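Local coordinates for protein VlsE1 (Borreliella burgdorferi, PDB 1L8W) that is a variable surface lipoprotein antigen of the Lyme disease spirochaete, thought to serve evasion of the host immune response through antigenic variation, at residues K157-G162 with G280-G285. Numbering follows the deposited sequence.
Sequences KGIAKG and GMAKDG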
ATOM      1  N   LYS A 157      -7.439   2.266  -6.923  1.00 19.05           N
ATOM      2  CA  LYS A 157      -6.901   1.703  -8.158  1.00 17.72           C
ATOM      3  C   LYS A 157      -5.698   2.450  -8.682  1.00 18.46           C
ATOM      4  O   LYS A 157      -4.778   1.838  -9.235  1.00 16.98           O
ATOM      5  CB  LYS A 157      -7.974   1.650  -9.246  1.00 18.68           C
ATOM      6  CG  LYS A 157      -9.064   0.635  -8.990  1.00 20.96           C
ATOM      7  CD  LYS A 157      -9.839   0.350 -10.263  1.00 26.73           C
ATOM      8  CE  LYS A 157     -10.519   1.599 -10.789  1.00 28.65           C
ATOM      9  NZ  LYS A 157     -11.426   2.171  -9.756  1.00 27.90           N
ATOM     10  N   GLY A 158      -5.710   3.773  -8.520  1.00 16.63           N
ATOM     11  CA  GLY A 158      -4.591   4.572  -8.986  1.00 13.43           C
ATOM     12  C   GLY A 158      -3.348   4.323  -8.159  1.00 15.34           C
ATOM     13  O   GLY A 158      -2.237   4.247  -8.681  1.00 17.44           O
ATOM     14  N   ILE A 159      -3.522   4.198  -6.851  1.00 17.13           N
ATOM     15  CA  ILE A 159      -2.373   3.955  -5.998  1.00 18.48           C
ATOM     16  C   ILE A 159      -1.783   2.595  -6.357  1.00 18.89           C
ATOM     17  O   ILE A 159      -0.564   2.444  -6.447  1.00 18.18           O
ATOM     18  CB  ILE A 159      -2.772   4.026  -4.506  1.00 18.65           C
ATOM     19  CG1 ILE A 159      -3.103   5.480  -4.143  1.00 17.06           C
ATOM     20  CG2 ILE A 159      -1.639   3.521  -3.611  1.00 14.78           C
ATOM     21  CD1 ILE A 159      -3.516   5.669  -2.702  1.00 16.64           C
ATOM     22  N   ALA A 160      -2.656   1.616  -6.588  1.00 20.93           N
ATOM     23  CA  ALA A 160      -2.218   0.267  -6.952  1.00 21.07           C
ATOM     24  C   ALA A 160      -1.490   0.263  -8.304  1.00 22.76           C
ATOM     25  O   ALA A 160      -0.398  -0.303  -8.441  1.00 21.39           O
ATOM     26  CB  ALA A 160      -3.421  -0.674  -7.002  1.00 20.68           C
ATOM     27  N   LYS A 161      -2.093   0.909  -9.297  1.00 22.82           N
ATOM     28  CA  LYS A 161      -1.501   0.959 -10.621  1.00 22.80           C
ATOM     29  C   LYS A 161      -0.159   1.660 -10.566  1.00 23.78           C
ATOM     30  O   LYS A 161       0.788   1.261 -11.247  1.00 22.68           O
ATOM     31  CB  LYS A 161      -2.434   1.678 -11.597  1.00 26.09           C
ATOM     32  CG  LYS A 161      -1.861   1.821 -12.993  1.00 25.78           C
ATOM     33  CD  LYS A 161      -2.866   2.463 -13.928  1.00 31.08           C
ATOM     34  CE  LYS A 161      -2.298   2.612 -15.332  1.00 32.54           C
ATOM     35  NZ  LYS A 161      -3.294   3.214 -16.258  1.00 35.78           N
ATOM     36  N   GLY A 162      -0.075   2.710  -9.753  1.00 24.49           N
ATOM     37  CA  GLY A 162       1.178   3.428  -9.633  1.00 24.07           C
ATOM     38  C   GLY A 162       2.230   2.475  -9.105  1.00 23.23           C
ATOM     39  O   GLY A 162       3.335   2.392  -9.635  1.00 21.20           O
ATOM     40  N   GLY A 280      -5.783   2.153   3.934  1.00 19.08           N
ATOM     41  CA  GLY A 280      -5.166   3.176   4.755  1.00 18.32           C
ATOM     42  C   GLY A 280      -4.526   4.313   3.967  1.00 19.90           C
ATOM     43  O   GLY A 280      -4.498   5.449   4.437  1.00 21.14           O
HETATM   44  N   MSE A 281      -4.013   4.023   2.773  1.00 19.92           N
HETATM   45  CA  MSE A 281      -3.379   5.052   1.953  1.00 20.54           C
HETATM   46  C   MSE A 281      -4.376   5.846   1.110  1.00 19.39           C
HETATM   47  O   MSE A 281      -4.143   7.019   0.809  1.00 18.46           O
HETATM   48  CB  MSE A 281      -2.358   4.439   0.983  1.00 20.81           C
HETATM   49  CG  MSE A 281      -1.184   3.715   1.594  1.00 27.62           C
HETATM   50 SE   MSE A 281       0.020   3.039   0.194  1.00 35.37          SE
HETATM   51  CE  MSE A 281       1.366   4.375   0.269  1.00 35.08           C
ATOM     52  N   ALA A 282      -5.474   5.207   0.716  1.00 17.89           N
ATOM     53  CA  ALA A 282      -6.443   5.865  -0.143  1.00 17.78           C
ATOM     54  C   ALA A 282      -7.425   6.835   0.509  1.00 17.07           C
ATOM     55  O   ALA A 282      -7.764   6.723   1.683  1.00 19.35           O
ATOM     56  CB  ALA A 282      -7.210   4.819  -0.942  1.00 16.20           C
ATOM     57  N   LYS A 283      -7.869   7.794  -0.292  1.00 17.33           N
ATOM     58  CA  LYS A 283      -8.844   8.793   0.114  1.00 19.05           C
ATOM     59  C   LYS A 283     -10.160   8.101   0.485  1.00 19.83           C
ATOM     60  O   LYS A 283     -10.588   7.174  -0.202  1.00 19.06           O
ATOM     61  CB  LYS A 283      -9.083   9.759  -1.048  1.00 21.49           C
ATOM     62  CG  LYS A 283     -10.406  10.506  -0.998  1.00 24.23           C
ATOM     63  CD  LYS A 283     -10.710  11.152  -2.339  1.00 29.77           C
ATOM     64  CE  LYS A 283     -10.570  12.661  -2.280  1.00 32.08           C
ATOM     65  NZ  LYS A 283     -11.631  13.281  -1.447  1.00 31.28           N
ATOM     66  N   ASP A 284     -10.788   8.573   1.561  1.00 20.95           N
ATOM     67  CA  ASP A 284     -12.050   8.040   2.075  1.00 22.59           C
ATOM     68  C   ASP A 284     -11.955   6.619   2.624  1.00 23.86           C
ATOM     69  O   ASP A 284     -12.973   6.019   2.978  1.00 25.40           O
ATOM     70  CB  ASP A 284     -13.151   8.082   1.010  1.00 25.90           C
ATOM     71  CG  ASP A 284     -13.547   9.503   0.626  1.00 28.48           C
ATOM     72  OD1 ASP A 284     -13.514  10.397   1.505  1.00 27.45           O
ATOM     73  OD2 ASP A 284     -13.907   9.714  -0.554  1.00 25.61           O
ATOM     74  N   GLY A 285     -10.742   6.077   2.690  1.00 22.38           N
ATOM     75  CA  GLY A 285     -10.580   4.733   3.216  1.00 21.85           C
ATOM     76  C   GLY A 285     -10.520   4.774   4.727  1.00 20.85           C
ATOM     77  O   GLY A 285      -9.577   5.320   5.286  1.00 22.41           O
TER
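With CG1 anti to its own carbonyl carbon (chi1 -70°) and chi2 fully extended at 180°, I159 reaches with CD1 to the point where the chain leaves helix 269-281, between M281 and A282. The evidence is a cluster of near-equal approaches: CD1 of I159 lies 3.8 Å from O of M281 and 3.9 Å from CA of A282. Apolar contacts run from I159 CD1 to M281 CB (4.1 Å) and to A282 CB (4.2 Å). The second branch works separately, since CG2 of I159 comes within 4.2 Å of SE of M281, a selenomethionine whose chain bends at chi3 (101°). One isoleucine thus meets both the root and the selenium of the M281 side chain. No hydrogen bond crosses between the segments, and all three touching residues are buried: this is plain apolar packing of a helix side chain on another helix's C-terminal end and the turn after it. That type II beta turn, A282 to G285, is closed by the hydrogen bond from G285 N to A282 O (3.2 Å), and K59 NZ gathers the carbonyls of G280, A282 and G285 by hydrogen bonds. The contact joins helix 153-170 to helix 269-281, while V309 and L313 of helix 294-333 also pack on M281.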